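Local coordinates for protein ribonucleoside-diphosphate reductase small chain 2 (Saccharomyces cerevisiae, PDB 1JK0) that forms part of ribonucleotide reductase, which makes deoxyribonucleotides for DNA synthesis, and is required for folding of the partner small subunit and assembly with the large subunits, at residues Ala162-Arg166 and Trp167-Asp171; Asp171-Tyr175 and Ala176-Val180. All coordinates share one frame; numbering follows the deposited sequence.

Interaction 1 (Ala162-Arg166 and Trp167-Asp171); sequences AFIER and WISND
Trp167 meets Phe163, one helical turn earlier, through the five-membered part of its indole. Trp167 CD1 lies above one face of the phenyl ring, displaced to its rim and 3.8 Å from Phe163 CE2. The ring planes are inclined at 59°, an oblique pairing that is neither a stack nor a T-shaped contact. The aliphatic stem of Arg166 also covers the indole: Arg166 CG sits 4.2 Å from the centroid of the five-membered ring of Trp167, close to the ring normal, in a CH-pi contact. With CG trans to the backbone N (chi1 -162°), the Arg166 chain runs beside the indole before bending at chi3, and its NH1 makes a salt bridge with Glu249 of helix 240-258. A smaller apolar contact pairs Ile164 CG2 with Ile168 CD1 at 3.9 Å, the two side chains lying side by side.

Backbone bonds change spacing here. Trp167 N donates to Phe163 O at 3.3 Å, four residues back, whereas Ser169 N reaches five residues back to Ile164 O at 2.9 Å, as in a pi-turn. Ser169 OG adds a weak bond to Ile164 O, and Asn170 ND2 a weak one to Arg166 O at 3.3 Å. The carbonyls of Phe163, Ile164 and Arg166 are thus met by the chain that follows, while the apolar parts of Phe163, Trp167 and Arg166 pack together and the arginine's charge is matched on another helix.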
# COMPACT_ATOMS: atom_id res chain seq x y z
N ALA B 162 -10.75 25.97 -0.31
CA ALA B 162 -10.75 26.75 -1.55
C ALA B 162 -9.36 26.82 -2.15
O ALA B 162 -9.20 26.74 -3.38
CB ALA B 162 -11.26 28.17 -1.29
N PHE B 163 -8.36 26.96 -1.29
CA PHE B 163 -6.97 27.02 -1.71
C PHE B 163 -6.64 25.75 -2.50
O PHE B 163 -6.16 25.82 -3.63
CB PHE B 163 -6.07 27.16 -0.48
CG PHE B 163 -4.60 27.14 -0.79
CD1 PHE B 163 -3.87 25.95 -0.70
CD2 PHE B 163 -3.94 28.30 -1.14
CE1 PHE B 163 -2.51 25.93 -0.96
CE2 PHE B 163 -2.58 28.29 -1.39
CZ PHE B 163 -1.86 27.10 -1.30
N ILE B 164 -6.91 24.59 -1.91
CA ILE B 164 -6.65 23.33 -2.60
C ILE B 164 -7.52 23.27 -3.85
O ILE B 164 -7.20 22.57 -4.82
CB ILE B 164 -6.95 22.12 -1.68
CG1 ILE B 164 -6.04 22.16 -0.46
CG2 ILE B 164 -6.75 20.82 -2.45
CD1 ILE B 164 -6.26 21.01 0.52
N GLU B 165 -8.62 24.01 -3.85
CA GLU B 165 -9.53 24.04 -4.99
C GLU B 165 -8.99 24.95 -6.08
O GLU B 165 -9.43 24.89 -7.23
CB GLU B 165 -10.91 24.54 -4.56
CG GLU B 165 -11.92 24.58 -5.69
CD GLU B 165 -12.24 23.20 -6.23
OE1 GLU B 165 -12.25 23.03 -7.47
OE2 GLU B 165 -12.49 22.29 -5.41
N ARG B 166 -8.03 25.79 -5.72
CA ARG B 166 -7.44 26.75 -6.64
C ARG B 166 -6.25 26.24 -7.45
O ARG B 166 -6.29 26.23 -8.69
CB ARG B 166 -7.03 28.01 -5.85
CG ARG B 166 -6.80 29.26 -6.70
CD ARG B 166 -6.28 30.44 -5.87
NE ARG B 166 -7.22 30.87 -4.83
CZ ARG B 166 -7.20 30.46 -3.57
NH1 ARG B 166 -6.29 29.59 -3.16
NH2 ARG B 166 -8.10 30.92 -2.71
N TRP B 167 -5.20 25.80 -6.77
CA TRP B 167 -4.00 25.33 -7.46
C TRP B 167 -3.90 23.82 -7.71
O TRP B 167 -3.33 23.40 -8.72
CB TRP B 167 -2.76 25.80 -6.72
CG TRP B 167 -2.78 27.25 -6.31
CD1 TRP B 167 -3.22 27.75 -5.12
CD2 TRP B 167 -2.29 28.37 -7.06
NE1 TRP B 167 -3.02 29.11 -5.08
CE2 TRP B 167 -2.46 29.52 -6.26
CE3 TRP B 167 -1.73 28.51 -8.34
CZ2 TRP B 167 -2.08 30.79 -6.69
CZ3 TRP B 167 -1.35 29.78 -8.76
CH2 TRP B 167 -1.53 30.90 -7.94
N ILE B 168 -4.43 23.00 -6.81
CA ILE B 168 -4.36 21.54 -6.96
C ILE B 168 -5.51 20.87 -7.72
O ILE B 168 -5.28 20.17 -8.70
CB ILE B 168 -4.26 20.83 -5.59
CG1 ILE B 168 -3.08 21.36 -4.79
CG2 ILE B 168 -4.16 19.33 -5.79
CD1 ILE B 168 -2.99 20.75 -3.42
N SER B 169 -6.74 21.08 -7.25
CA SER B 169 -7.92 20.45 -7.87
C SER B 169 -8.27 21.04 -9.23
O SER B 169 -8.63 20.30 -10.16
CB SER B 169 -9.13 20.57 -6.94
OG SER B 169 -8.89 19.92 -5.70
N ASN B 170 -8.17 22.36 -9.35
CA ASN B 170 -8.46 23.07 -10.59
C ASN B 170 -7.77 22.42 -11.79
O ASN B 170 -6.56 22.18 -11.78
CB ASN B 170 -8.04 24.54 -10.46
CG ASN B 170 -7.96 25.26 -11.79
OD1 ASN B 170 -8.77 25.03 -12.69
ND2 ASN B 170 -6.98 26.15 -11.93
N ASP B 171 -8.55 22.12 -12.82
CA ASP B 171 -8.02 21.49 -14.02
C ASP B 171 -6.89 22.35 -14.59
O ASP B 171 -5.81 21.86 -14.90
CB ASP B 171 -9.13 21.33 -15.07
CG ASP B 171 -8.71 20.46 -16.26
OD1 ASP B 171 -7.86 20.91 -17.06
OD2 ASP B 171 -9.22 19.33 -16.39

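Interaction 2 (Asp171-Tyr175 and Ala176-Val180)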
# COMPACT_ATOMS: atom_id res chain seq x y z
N ASP B 171 -8.55 22.12 -12.82
CA ASP B 171 -8.02 21.49 -14.02
C ASP B 171 -6.89 22.35 -14.59
O ASP B 171 -5.81 21.86 -14.90
CB ASP B 171 -9.13 21.33 -15.07
CG ASP B 171 -8.71 20.46 -16.26
OD1 ASP B 171 -7.86 20.91 -17.06
OD2 ASP B 171 -9.22 19.33 -16.39
N ASP B 172 -7.15 23.64 -14.71
CA ASP B 172 -6.16 24.56 -15.25
C ASP B 172 -5.00 24.78 -14.29
O ASP B 172 -4.83 25.88 -13.74
CB ASP B 172 -6.84 25.88 -15.60
CG ASP B 172 -5.87 26.90 -16.14
OD1 ASP B 172 -5.07 26.56 -17.04
OD2 ASP B 172 -5.93 28.06 -15.67
N SER B 173 -4.22 23.73 -14.08
CA SER B 173 -3.05 23.77 -13.19
C SER B 173 -1.89 22.94 -13.75
O SER B 173 -2.10 22.01 -14.53
CB SER B 173 -3.43 23.23 -11.81
OG SER B 173 -3.85 21.88 -11.89
N LEU B 174 -0.68 23.28 -13.34
CA LEU B 174 0.52 22.56 -13.78
C LEU B 174 1.14 21.79 -12.61
O LEU B 174 1.01 22.20 -11.45
CB LEU B 174 1.54 23.54 -14.34
CG LEU B 174 1.21 24.20 -15.67
CD1 LEU B 174 2.26 25.25 -15.99
CD2 LEU B 174 1.15 23.15 -16.76
N TYR B 175 1.81 20.69 -12.92
CA TYR B 175 2.44 19.84 -11.91
C TYR B 175 3.34 20.60 -10.94
O TYR B 175 3.23 20.44 -9.72
CB TYR B 175 3.25 18.74 -12.59
CG TYR B 175 3.92 17.80 -11.62
CD1 TYR B 175 3.17 17.04 -10.73
CD2 TYR B 175 5.31 17.68 -11.57
CE1 TYR B 175 3.77 16.20 -9.81
CE2 TYR B 175 5.92 16.83 -10.66
CZ TYR B 175 5.15 16.09 -9.78
OH TYR B 175 5.74 15.25 -8.88
N ALA B 176 4.23 21.42 -11.49
CA ALA B 176 5.12 22.19 -10.65
C ALA B 176 4.30 23.03 -9.68
O ALA B 176 4.63 23.12 -8.50
CB ALA B 176 6.00 23.09 -11.49
N GLU B 177 3.22 23.63 -10.18
CA GLU B 177 2.35 24.44 -9.35
C GLU B 177 1.74 23.61 -8.23
O GLU B 177 1.92 23.92 -7.04
CB GLU B 177 1.26 25.08 -10.20
CG GLU B 177 1.74 26.28 -11.00
CD GLU B 177 0.70 26.82 -11.95
OE1 GLU B 177 1.01 27.80 -12.66
OE2 GLU B 177 -0.43 26.27 -11.99
N ARG B 178 1.02 22.56 -8.61
CA ARG B 178 0.39 21.67 -7.63
C ARG B 178 1.40 21.25 -6.57
O ARG B 178 1.05 21.03 -5.41
CB ARG B 178 -0.17 20.42 -8.30
CG ARG B 178 -1.12 20.69 -9.46
CD ARG B 178 -1.97 19.47 -9.76
NE ARG B 178 -1.33 18.50 -10.65
CZ ARG B 178 -1.21 18.66 -11.96
NH1 ARG B 178 -1.69 19.76 -12.53
NH2 ARG B 178 -0.65 17.72 -12.71
N LEU B 179 2.66 21.11 -6.97
CA LEU B 179 3.69 20.73 -6.02
C LEU B 179 3.86 21.82 -4.97
O LEU B 179 3.77 21.56 -3.78
CB LEU B 179 5.00 20.46 -6.75
CG LEU B 179 5.64 19.07 -6.65
CD1 LEU B 179 4.60 17.98 -6.50
CD2 LEU B 179 6.47 18.85 -7.88
N VAL B 180 4.09 23.05 -5.42
CA VAL B 180 4.28 24.17 -4.50
C VAL B 180 3.08 24.30 -3.54
O VAL B 180 3.24 24.51 -2.34
CB VAL B 180 4.50 25.50 -5.26
CG1 VAL B 180 4.74 26.63 -4.28
CG2 VAL B 180 5.68 25.37 -6.21
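Arg178 folds back from the first turn of helix 175-188 onto Ser173, where its NH1 donates to Ser173 OG at 3.1 Å and more weakly, at 3.0 Å, to Ser173 O. The carbonyl oxygen lies in the guanidinium plane at its edge; the hydroxyl is tilted 17° from that plane. A bend at chi3 (-85°) turns the group over the backbone, placing Tyr175 N above one guanidinium face. From the same turn, Glu177 OE2 accepts the N-H of Leu174 at 3.3 Å, the donor standing above the carboxylate plane. On the apolar side, Leu179 CD2 rests on a face of the Tyr175 ring, 3.5 Å from Tyr175 CE2.

Backbone bonds from Arg178 N to Leu174 O (2.9 Å) and from Leu179 N to Tyr175 O (2.9 Å) belong to the helix that carries the Arg178 and Leu179 side chains. Further out, Ser173 OG is hydrogen-bonded to Asn170 O and Arg178 NH2 to Gln107 OE1, so both partners of the first contact are held from a second direction. Leu174 packs on helix 13-21, and Tyr175 and Leu179 both touch Leu230 of helix 207-232. Just before this helix start, Asp172 is the centre of an inverse gamma turn. With Leu174 as N-cap, the bond from its N-H to Glu177 is the reciprocal half of a capping box, a helix N-terminus motif whose other half a leucine side chain cannot supply.

Overall arrangement
Interactions 1 and 2 are consecutive parts of one connection: the first lies where helix 155-166 passes into the connection, the second at the start of helix 175-188, and Asp171 belongs to both. Their centres lie about 9 Å apart, and they touch directly in packing contacts: Trp167 O comes within 3.1 Å of Ser173 CB and 3.6 Å of Arg178 CG, and Ile168 O within 3.5 Å of Arg178 CD. Helix 240-258 borders both, as Trp167 and Glu177 each touch its Ile242. The contact centres are about 16 and 17 Å from the centre of the chain, away from the predicted active-site residue Tyr131, and join helices within the ferritin-like small-chain fold.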